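Local coordinates for uncharacterized protein (Deinococcus radiodurans, PDB 2A1V), which is of unknown function but belongs to the YjbR (DUF419) family, here a single chain with an antiparallel sheet and flanking helices, at residues T5-Q8 with D12-S15; M46-D51 with L57-K62; F36-L41 with L128-S133; V91-D96 with E102-L107. All blocks are in the same frame, centred on the assembly; numbering follows the deposited sequence.

Contact 1 (T5-Q8 with D12-S15); sequences TPMQ and DLRS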
# COMPACT_ATOMS: atom_id res chain seq x y z
N THR A 5 -7.05 10.50 8.00
CA THR A 5 -7.31 9.61 9.11
C THR A 5 -5.99 9.40 9.85
O THR A 5 -4.89 9.72 9.33
CB THR A 5 -7.85 8.24 8.65
OG1 THR A 5 -6.83 7.51 7.94
CG2 THR A 5 -9.15 8.37 7.84
N PRO A 6 -6.08 8.83 11.05
CA PRO A 6 -4.92 8.42 11.84
C PRO A 6 -4.05 7.27 11.26
O PRO A 6 -3.05 6.94 11.88
CB PRO A 6 -5.55 7.94 13.14
CG PRO A 6 -6.96 8.48 13.12
CD PRO A 6 -7.35 8.51 11.73
N MET A 7 -4.46 6.65 10.15
CA MET A 7 -3.81 5.45 9.57
C MET A 7 -3.38 4.37 10.61
O MET A 7 -2.20 3.97 10.70
CB MET A 7 -2.63 5.86 8.72
CG MET A 7 -3.03 6.66 7.49
SD MET A 7 -3.94 5.72 6.25
CE MET A 7 -2.59 4.76 5.55
N GLN A 8 -4.36 3.95 11.39
CA GLN A 8 -4.11 3.04 12.47
C GLN A 8 -5.09 1.85 12.48
O GLN A 8 -4.85 0.85 13.22
CB GLN A 8 -4.07 3.82 13.81
CG GLN A 8 -2.70 4.50 14.05
CD GLN A 8 -2.52 5.12 15.43
OE1 GLN A 8 -2.51 4.42 16.43
NE2 GLN A 8 -2.36 6.45 15.49
N ASP A 12 -9.38 2.75 8.31
CA ASP A 12 -8.52 3.81 7.73
C ASP A 12 -7.95 3.38 6.34
O ASP A 12 -7.92 4.16 5.38
CB ASP A 12 -7.35 4.15 8.70
CG ASP A 12 -7.81 4.91 9.97
OD1 ASP A 12 -8.86 5.60 9.94
OD2 ASP A 12 -7.07 4.86 11.00
N LEU A 13 -7.51 2.12 6.26
CA LEU A 13 -6.91 1.58 5.06
C LEU A 13 -7.93 1.36 3.96
O LEU A 13 -7.66 1.69 2.81
CB LEU A 13 -6.22 0.26 5.37
CG LEU A 13 -5.10 0.24 6.43
CD1 LEU A 13 -4.54 -1.18 6.53
CD2 LEU A 13 -3.99 1.23 6.12
N ARG A 14 -9.09 0.81 4.31
CA ARG A 14 -10.21 0.70 3.40
C ARG A 14 -10.57 2.05 2.82
O ARG A 14 -10.77 2.19 1.64
CB ARG A 14 -11.43 0.09 4.08
CG ARG A 14 -11.30 -1.35 4.39
CD ARG A 14 -12.56 -2.12 4.26
NE ARG A 14 -12.29 -3.54 4.39
CZ ARG A 14 -12.32 -4.19 5.52
NH1 ARG A 14 -12.63 -3.56 6.63
NH2 ARG A 14 -12.06 -5.47 5.54
N SER A 15 -10.62 3.06 3.68
CA SER A 15 -11.03 4.37 3.27
C SER A 15 -10.12 4.93 2.17
O SER A 15 -10.58 5.74 1.34
CB SER A 15 -11.14 5.35 4.48
OG SER A 15 -9.86 5.87 4.91
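The carboxylate of D12 gathers the polar side of this contact, in which the loop T5-Q8 folds back on the first turns of helix 10-17. Its OD2 receives the backbone N of Q8 at 2.9 Å through an almost straight bond (177°), on the lone pair that points away from OD1. The backbone N of D12 is itself bonded to T9 OG1. M7 N is close to the carboxylate but badly angled for it; it makes instead a weak bond, 3.4 Å long, to T5 OG1. Within the helix, S15 OG turns back onto the carbonyl O of D12 at 2.6 Å.

Van der Waals contacts fill in around these bonds. The side chains of T5 and D12 run past each other antiparallel, with T5 CB 3.1 Å from D12 OD1, and the ring of P6 crosses the carboxylate at about a right angle. On the side toward helix 101-119 the M7 chain, bent at chi2 and chi3, brings CE to 3.8 Å from CD2 of L13, and M7 also rests on L104 and L108 of that helix.

An alanine in place of D12 would probably leave the Q8 amide without its acceptor and let the loop drift from the helix. A carboxylate so near the helix start is likely to be favoured in its charged form by the helix dipole and the donated amide.

Contact 2 (M46-D51 with L57-K62); sequences MYALTD and LRLSLK
The flat carbonyl group of R58 is approached over its face by the hydroxyl of T50: OG1 lies 2.6 Å from R58 O and 60° out of the carbonyl plane, so it uses no in-plane lone pair. The S60 carbonyl is met differently, by L49 N lying in its plane at 3.0 Å. In return S60 N reaches L49 O at 2.9 Å, nearly along the C=O axis. The A48 CA-H also points at the S60 oxygen, with A48 CA 3.2 Å from S60 O. The Y47 ring meets Y112 edge-to-face, and its OH bonds S23 OG.

T50 reaches R58 because its OG1 stands anti to the backbone N (chi1 -166°), beside its own carbonyl carbon. Its methyl CG2 turns to L13 of helix 10-17. A valine in its place would probably lose the hydroxyl's hold on R58 O and weaken the tie at this end of the ladder.

The two segments are the arms of the antiparallel beta hairpin 43-51/58-62 in the middle of the six-stranded sheet, with L49 and S60 as a hydrogen-bonded pair. On its other edge, strand 43-51 carries a classic beta bulge, Y47 and A48 both facing F36. A48, T50, L59 and L61 share one face of the sheet, where T50 and L59 pack on L13; on the opposite face S60 OG bonds T92 OG1.

Toward the turn, a water accepts R58 N at 2.9 Å and lies 2.6 Å from D51 O, bridging the strands where L57 CD2 also touches D51 O.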
# COMPACT_ATOMS: atom_id res chain seq x y z
N MET A 46 -1.05 -7.40 -6.27
CA MET A 46 -1.03 -6.90 -4.89
C MET A 46 -0.21 -5.62 -4.70
O MET A 46 0.89 -5.49 -5.24
CB MET A 46 -0.60 -7.99 -3.89
CG MET A 46 0.76 -8.53 -4.12
SD MET A 46 1.15 -10.13 -3.28
CE MET A 46 0.84 -9.69 -1.62
N TYR A 47 -0.76 -4.68 -3.93
CA TYR A 47 -0.06 -3.46 -3.62
C TYR A 47 -0.04 -3.11 -2.13
O TYR A 47 0.65 -2.17 -1.76
CB TYR A 47 -0.62 -2.28 -4.46
CG TYR A 47 -2.01 -1.81 -4.08
CD1 TYR A 47 -2.19 -0.88 -3.06
CD2 TYR A 47 -3.15 -2.32 -4.73
CE1 TYR A 47 -3.47 -0.46 -2.70
CE2 TYR A 47 -4.42 -1.92 -4.37
CZ TYR A 47 -4.58 -0.97 -3.37
OH TYR A 47 -5.84 -0.55 -3.01
N ALA A 48 -0.86 -3.77 -1.31
CA ALA A 48 -0.80 -3.57 0.14
C ALA A 48 -1.35 -4.82 0.84
O ALA A 48 -2.21 -5.50 0.29
CB ALA A 48 -1.57 -2.40 0.54
N LEU A 49 -0.82 -5.13 2.02
CA LEU A 49 -1.32 -6.27 2.79
C LEU A 49 -1.25 -5.95 4.29
O LEU A 49 -0.31 -5.26 4.75
CB LEU A 49 -0.47 -7.53 2.58
CG LEU A 49 0.04 -8.10 1.28
CD1 LEU A 49 1.06 -7.16 0.58
CD2 LEU A 49 0.66 -9.47 1.66
N THR A 50 -2.18 -6.49 5.05
CA THR A 50 -2.07 -6.41 6.52
C THR A 50 -2.79 -7.58 7.17
O THR A 50 -3.78 -8.06 6.64
CB THR A 50 -2.65 -5.05 7.08
OG1 THR A 50 -2.24 -4.83 8.47
CG2 THR A 50 -4.16 -5.02 6.94
N ASP A 51 -2.30 -8.01 8.33
CA ASP A 51 -2.89 -9.10 9.09
C ASP A 51 -3.81 -8.45 10.12
O ASP A 51 -3.36 -7.79 11.09
CB ASP A 51 -1.81 -9.98 9.71
CG ASP A 51 -2.37 -11.10 10.57
OD1 ASP A 51 -3.62 -11.22 10.78
OD2 ASP A 51 -1.52 -11.86 11.08
N LEU A 57 -1.68 -2.92 13.86
CA LEU A 57 -1.57 -3.46 12.54
C LEU A 57 -0.14 -3.28 12.01
O LEU A 57 0.62 -2.37 12.41
CB LEU A 57 -2.58 -2.78 11.61
CG LEU A 57 -4.08 -3.00 11.82
CD1 LEU A 57 -4.89 -2.11 10.80
CD2 LEU A 57 -4.52 -4.47 11.62
N ARG A 58 0.23 -4.18 11.11
CA ARG A 58 1.42 -4.01 10.30
C ARG A 58 1.05 -3.99 8.83
O ARG A 58 0.39 -4.89 8.31
CB ARG A 58 2.45 -5.12 10.58
CG ARG A 58 2.55 -5.38 12.06
CD ARG A 58 3.96 -5.59 12.53
NE ARG A 58 4.00 -5.27 13.96
CZ ARG A 58 5.12 -5.12 14.65
NH1 ARG A 58 6.31 -5.29 14.05
NH2 ARG A 58 5.05 -4.85 15.96
N LEU A 59 1.48 -2.91 8.19
CA LEU A 59 1.13 -2.62 6.85
C LEU A 59 2.34 -2.83 5.93
O LEU A 59 3.37 -2.14 6.04
CB LEU A 59 0.61 -1.18 6.77
CG LEU A 59 0.20 -0.76 5.36
CD1 LEU A 59 -0.91 -1.65 4.86
CD2 LEU A 59 -0.18 0.73 5.27
N SER A 60 2.19 -3.79 5.02
CA SER A 60 3.18 -4.06 4.00
C SER A 60 2.79 -3.37 2.68
O SER A 60 1.67 -3.49 2.24
CB SER A 60 3.37 -5.57 3.80
OG SER A 60 4.00 -6.19 4.92
N LEU A 61 3.77 -2.74 2.07
CA LEU A 61 3.56 -1.97 0.87
C LEU A 61 4.84 -1.90 0.03
O LEU A 61 5.92 -2.21 0.51
CB LEU A 61 3.02 -0.56 1.22
CG LEU A 61 3.79 0.36 2.17
CD1 LEU A 61 4.95 1.05 1.50
CD2 LEU A 61 2.86 1.42 2.77
N LYS A 62 4.68 -1.52 -1.24
CA LYS A 62 5.79 -1.48 -2.20
C LYS A 62 6.33 -0.09 -2.28
O LYS A 62 5.57 0.90 -2.25
CB LYS A 62 5.36 -1.89 -3.63
CG LYS A 62 4.69 -3.24 -3.71
CD LYS A 62 4.92 -3.97 -5.06
CE LYS A 62 6.33 -4.43 -5.32
NZ LYS A 62 6.37 -5.33 -6.53
O HOH W 1 -1.01 -6.80 10.83

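Contact 3 (F36-L41 with L128-S133); sequences FKVGYL and LGLPDS
A Schellman motif closes helix 122-128 here, with L128 as its last helical residue and G129, at positive phi (87°), as the C-prime residue that turns the chain. The leucines on either side of G129 both lean on segment 36-41, where strand 33-38 ends and the chain turns a corner at G39.

L128 does most of the touching. Its CG stands anti to the backbone N (chi1 -163°), which sends the two methyls toward Y40 and G39. CD1 lies over one face of the Y40 ring, 3.9 Å from the ring centroid and 25° off its normal, a CH-pi contact displaced toward the rim at CD2, from which it is 3.6 Å. The other methyl, L128 CD2, lies over the same face, toward the CD1-CE1 side of the ring, and comes within 3.8 Å of G39 CA. At the backbone angles of G39 a side chain would be jammed against the V38 carbonyl oxygen, so the corner itself favours a residue without one.

L130, beyond the turn, brings CD2 to 4.0 Å from CG2 of V38. The two side chains cross at a slant and the contact is purely apolar. No hydrogen bond joins the segments themselves; the Y40 hydroxyl is bonded instead to E127 in the last turn of the helix.

H22 ties the two parts together, its NE2 bonded to L128 O and its backbone to G39. V38 and L130 both pack on Y112 of helix 101-119, so the loop after helix 122-128 packs against helix 101-119 and the end of strand 33-38.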
# COMPACT_ATOMS: atom_id res chain seq x y z
N PHE A 36 -4.89 -6.13 -0.76
CA PHE A 36 -5.41 -5.19 -1.74
C PHE A 36 -4.67 -5.39 -3.04
O PHE A 36 -3.43 -5.36 -3.09
CB PHE A 36 -5.28 -3.74 -1.28
CG PHE A 36 -5.94 -3.46 0.03
CD1 PHE A 36 -5.25 -3.64 1.22
CD2 PHE A 36 -7.25 -2.99 0.07
CE1 PHE A 36 -5.85 -3.39 2.46
CE2 PHE A 36 -7.87 -2.70 1.28
CZ PHE A 36 -7.18 -2.90 2.48
N LYS A 37 -5.45 -5.63 -4.10
CA LYS A 37 -4.91 -5.89 -5.42
C LYS A 37 -5.55 -4.90 -6.39
O LYS A 37 -6.66 -4.40 -6.15
CB LYS A 37 -5.19 -7.34 -5.82
CG LYS A 37 -4.40 -8.40 -5.01
CD LYS A 37 -4.75 -9.85 -5.40
CE LYS A 37 -3.74 -10.89 -4.90
NZ LYS A 37 -4.07 -12.35 -5.18
N VAL A 38 -4.83 -4.58 -7.45
CA VAL A 38 -5.31 -3.71 -8.50
C VAL A 38 -5.26 -4.44 -9.85
O VAL A 38 -4.29 -5.17 -10.16
CB VAL A 38 -4.50 -2.37 -8.54
CG1 VAL A 38 -3.01 -2.62 -8.71
CG2 VAL A 38 -4.96 -1.46 -9.65
N GLY A 39 -6.30 -4.23 -10.64
CA GLY A 39 -6.31 -4.65 -12.03
C GLY A 39 -7.59 -5.28 -12.50
O GLY A 39 -8.64 -4.99 -11.99
N TYR A 40 -7.50 -6.12 -13.53
CA TYR A 40 -8.69 -6.81 -14.04
C TYR A 40 -9.05 -7.91 -13.04
O TYR A 40 -8.23 -8.38 -12.23
CB TYR A 40 -8.46 -7.44 -15.45
CG TYR A 40 -7.85 -6.52 -16.54
CD1 TYR A 40 -6.45 -6.26 -16.58
CD2 TYR A 40 -8.67 -5.94 -17.53
CE1 TYR A 40 -5.86 -5.46 -17.59
CE2 TYR A 40 -8.11 -5.13 -18.54
CZ TYR A 40 -6.70 -4.87 -18.58
OH TYR A 40 -6.14 -4.05 -19.57
N LEU A 41 -10.28 -8.34 -13.11
CA LEU A 41 -10.69 -9.49 -12.35
C LEU A 41 -9.88 -10.71 -12.75
O LEU A 41 -9.58 -11.53 -11.90
CB LEU A 41 -12.23 -9.69 -12.43
CG LEU A 41 -13.06 -8.83 -11.46
CD1 LEU A 41 -14.55 -9.30 -11.50
CD2 LEU A 41 -12.54 -8.91 -9.99
N LEU A 128 -8.09 -0.16 -19.05
CA LEU A 128 -8.73 -0.33 -17.78
C LEU A 128 -9.01 1.05 -17.18
O LEU A 128 -10.02 1.25 -16.48
CB LEU A 128 -7.77 -1.18 -16.94
CG LEU A 128 -8.16 -1.90 -15.69
CD1 LEU A 128 -9.31 -2.83 -15.91
CD2 LEU A 128 -6.94 -2.60 -15.16
N GLY A 129 -8.16 2.02 -17.50
CA GLY A 129 -8.25 3.34 -16.92
C GLY A 129 -7.50 3.48 -15.60
O GLY A 129 -8.03 4.08 -14.65
N LEU A 130 -6.26 3.01 -15.53
CA LEU A 130 -5.44 3.26 -14.35
C LEU A 130 -4.75 4.60 -14.48
O LEU A 130 -4.13 4.82 -15.50
CB LEU A 130 -4.38 2.16 -14.20
CG LEU A 130 -4.94 0.75 -14.10
CD1 LEU A 130 -3.81 -0.27 -14.01
CD2 LEU A 130 -5.93 0.61 -12.93
N PRO A 131 -4.84 5.49 -13.45
CA PRO A 131 -4.32 6.84 -13.65
C PRO A 131 -2.80 6.99 -13.48
O PRO A 131 -2.17 6.20 -12.77
CB PRO A 131 -5.07 7.63 -12.61
CG PRO A 131 -5.14 6.67 -11.46
CD PRO A 131 -5.43 5.34 -12.11
N ASP A 132 -2.22 7.97 -14.19
CA ASP A 132 -0.79 8.33 -14.06
C ASP A 132 -0.45 8.84 -12.65
O ASP A 132 0.57 8.46 -12.09
CB ASP A 132 -0.38 9.41 -15.10
CG ASP A 132 1.13 9.75 -15.07
OD1 ASP A 132 2.02 8.85 -15.16
OD2 ASP A 132 1.45 10.95 -14.99
N SER A 133 -1.32 9.67 -12.09
CA SER A 133 -1.16 10.19 -10.70
C SER A 133 -2.51 10.17 -9.99
O SER A 133 -3.55 9.97 -10.65
CB SER A 133 -0.62 11.65 -10.69
OG SER A 133 -1.50 12.55 -11.39

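Contact 4 (V91-D96 with E102-L107); sequences VTVTLD and ELLGEL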
# COMPACT_ATOMS: atom_id res chain seq x y z
N VAL A 91 8.32 -3.01 2.12
CA VAL A 91 8.59 -2.74 3.54
C VAL A 91 7.31 -3.02 4.32
O VAL A 91 6.23 -3.06 3.74
CB VAL A 91 9.02 -1.27 3.79
CG1 VAL A 91 10.45 -0.98 3.16
CG2 VAL A 91 7.92 -0.24 3.30
N THR A 92 7.46 -3.18 5.63
CA THR A 92 6.32 -3.41 6.55
C THR A 92 6.40 -2.30 7.62
O THR A 92 7.44 -2.09 8.24
CB THR A 92 6.37 -4.92 7.14
OG1 THR A 92 6.14 -5.85 6.08
CG2 THR A 92 5.32 -5.15 8.24
N VAL A 93 5.33 -1.54 7.73
CA VAL A 93 5.19 -0.40 8.64
C VAL A 93 4.22 -0.73 9.76
O VAL A 93 3.05 -1.15 9.49
CB VAL A 93 4.63 0.84 7.92
CG1 VAL A 93 4.72 2.03 8.82
CG2 VAL A 93 5.39 1.10 6.67
N THR A 94 4.69 -0.52 11.00
CA THR A 94 3.81 -0.69 12.16
C THR A 94 2.88 0.51 12.27
O THR A 94 3.33 1.65 12.35
CB THR A 94 4.67 -0.86 13.44
OG1 THR A 94 5.70 -1.82 13.18
CG2 THR A 94 3.82 -1.35 14.63
N LEU A 95 1.57 0.26 12.26
CA LEU A 95 0.60 1.35 12.37
C LEU A 95 0.22 1.68 13.83
O LEU A 95 -0.92 1.45 14.32
CB LEU A 95 -0.65 1.02 11.56
CG LEU A 95 -0.45 0.68 10.08
CD1 LEU A 95 -1.84 0.48 9.49
CD2 LEU A 95 0.34 1.73 9.32
N ASP A 96 1.20 2.22 14.53
CA ASP A 96 1.06 2.57 15.96
C ASP A 96 1.17 4.05 16.19
O ASP A 96 1.29 4.46 17.34
CB ASP A 96 2.11 1.84 16.79
CG ASP A 96 3.51 2.11 16.37
OD1 ASP A 96 3.74 2.91 15.42
OD2 ASP A 96 4.41 1.51 16.98
N GLU A 102 0.14 11.22 7.35
CA GLU A 102 0.16 11.79 6.00
C GLU A 102 1.21 11.05 5.16
O GLU A 102 0.90 10.67 4.04
CB GLU A 102 0.36 13.31 6.06
CG GLU A 102 0.62 14.01 4.75
CD GLU A 102 0.82 15.48 5.00
OE1 GLU A 102 -0.19 16.17 5.22
OE2 GLU A 102 1.98 15.92 5.05
N LEU A 103 2.40 10.81 5.71
CA LEU A 103 3.40 10.01 5.04
C LEU A 103 2.86 8.60 4.71
O LEU A 103 3.01 8.13 3.58
CB LEU A 103 4.67 9.92 5.87
CG LEU A 103 5.74 8.98 5.33
CD1 LEU A 103 6.18 9.36 3.91
CD2 LEU A 103 6.98 8.99 6.29
N LEU A 104 2.26 7.95 5.70
CA LEU A 104 1.67 6.60 5.53
C LEU A 104 0.65 6.54 4.40
O LEU A 104 0.65 5.60 3.64
CB LEU A 104 1.01 6.14 6.83
CG LEU A 104 1.95 5.86 8.03
CD1 LEU A 104 1.15 5.58 9.28
CD2 LEU A 104 2.86 4.71 7.78
N GLY A 105 -0.24 7.54 4.34
CA GLY A 105 -1.27 7.68 3.29
C GLY A 105 -0.66 7.75 1.89
O GLY A 105 -1.07 7.00 0.96
N GLU A 106 0.31 8.63 1.76
CA GLU A 106 1.10 8.78 0.55
C GLU A 106 1.89 7.53 0.16
O GLU A 106 2.09 7.26 -1.05
CB GLU A 106 2.07 9.91 0.77
CG GLU A 106 2.91 10.32 -0.43
CD GLU A 106 4.42 10.05 -0.30
OE1 GLU A 106 5.05 10.57 0.67
OE2 GLU A 106 4.96 9.36 -1.22
N LEU A 107 2.40 6.78 1.16
CA LEU A 107 3.14 5.55 0.83
C LEU A 107 2.17 4.53 0.30
O LEU A 107 2.50 3.82 -0.65
CB LEU A 107 3.90 4.98 2.00
CG LEU A 107 5.07 5.85 2.45
CD1 LEU A 107 5.62 5.25 3.80
CD2 LEU A 107 6.08 5.96 1.38
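T92 OG1, one residue along the strand from the V93 that touches L104, is gripped by two groups, the S60 hydroxyl and the backbone N of Y83. These bonds tie T92 to strand 58-62 and to the loop at Y83, on the face away from the helix. V93, the next residue, points the other way and carries the meeting with helix 101-119.

L104 is the helical residue that reaches across. Its CG lies anti to the carbonyl carbon (chi1 -67°), and an extended chi2 spreads its two methyls over both partners. CD2 is pressed against V93 CG1 at 3.4 Å, tighter than usual van der Waals contact, while CD1 meets L95 CD2 at 3.9 Å. In both pairs the side chains cross at a slant, and CD2, bearing mainly on V93, also nears L95.

L95 stands at the centre of an inverse gamma turn, closed by a weak bond of 3.1 Å from D96 N to T94 O, as the chain leaves the strand. The helix keeps its i to i-4 bonds, L107 N to L103 O at 2.8 Å, and E106 is salt-bridged to R67. L107 lies farther along and packs on L61 and on helix 65-74.

With no polar group from either segment between them, the V93, L95 and L104 side chains make an apolar contact that probably rests on packing and burial, as in the core of a helix laid on a sheet.

Along the chain contact 1 comes first, and contacts 2 and 4 follow in series inside the long loop that contact 3 closes. Contacts 2, 3 and 4 all reach the one antiparallel sheet, contact 2 at its middle, with strand 33-38 on one flank and strand 90-94 on the other. Contact 1 lies against this sheet through L13, which touches T50 and L59, and M7 reaches L104 of helix 101-119 and L95 just past strand 90-94. The centres of contacts 1, 2 and 4 lie 9 to 13 Å apart, and these three touch one another; contact 3 lies 17 to 21 Å away between centres, across the chain's centre from contact 4.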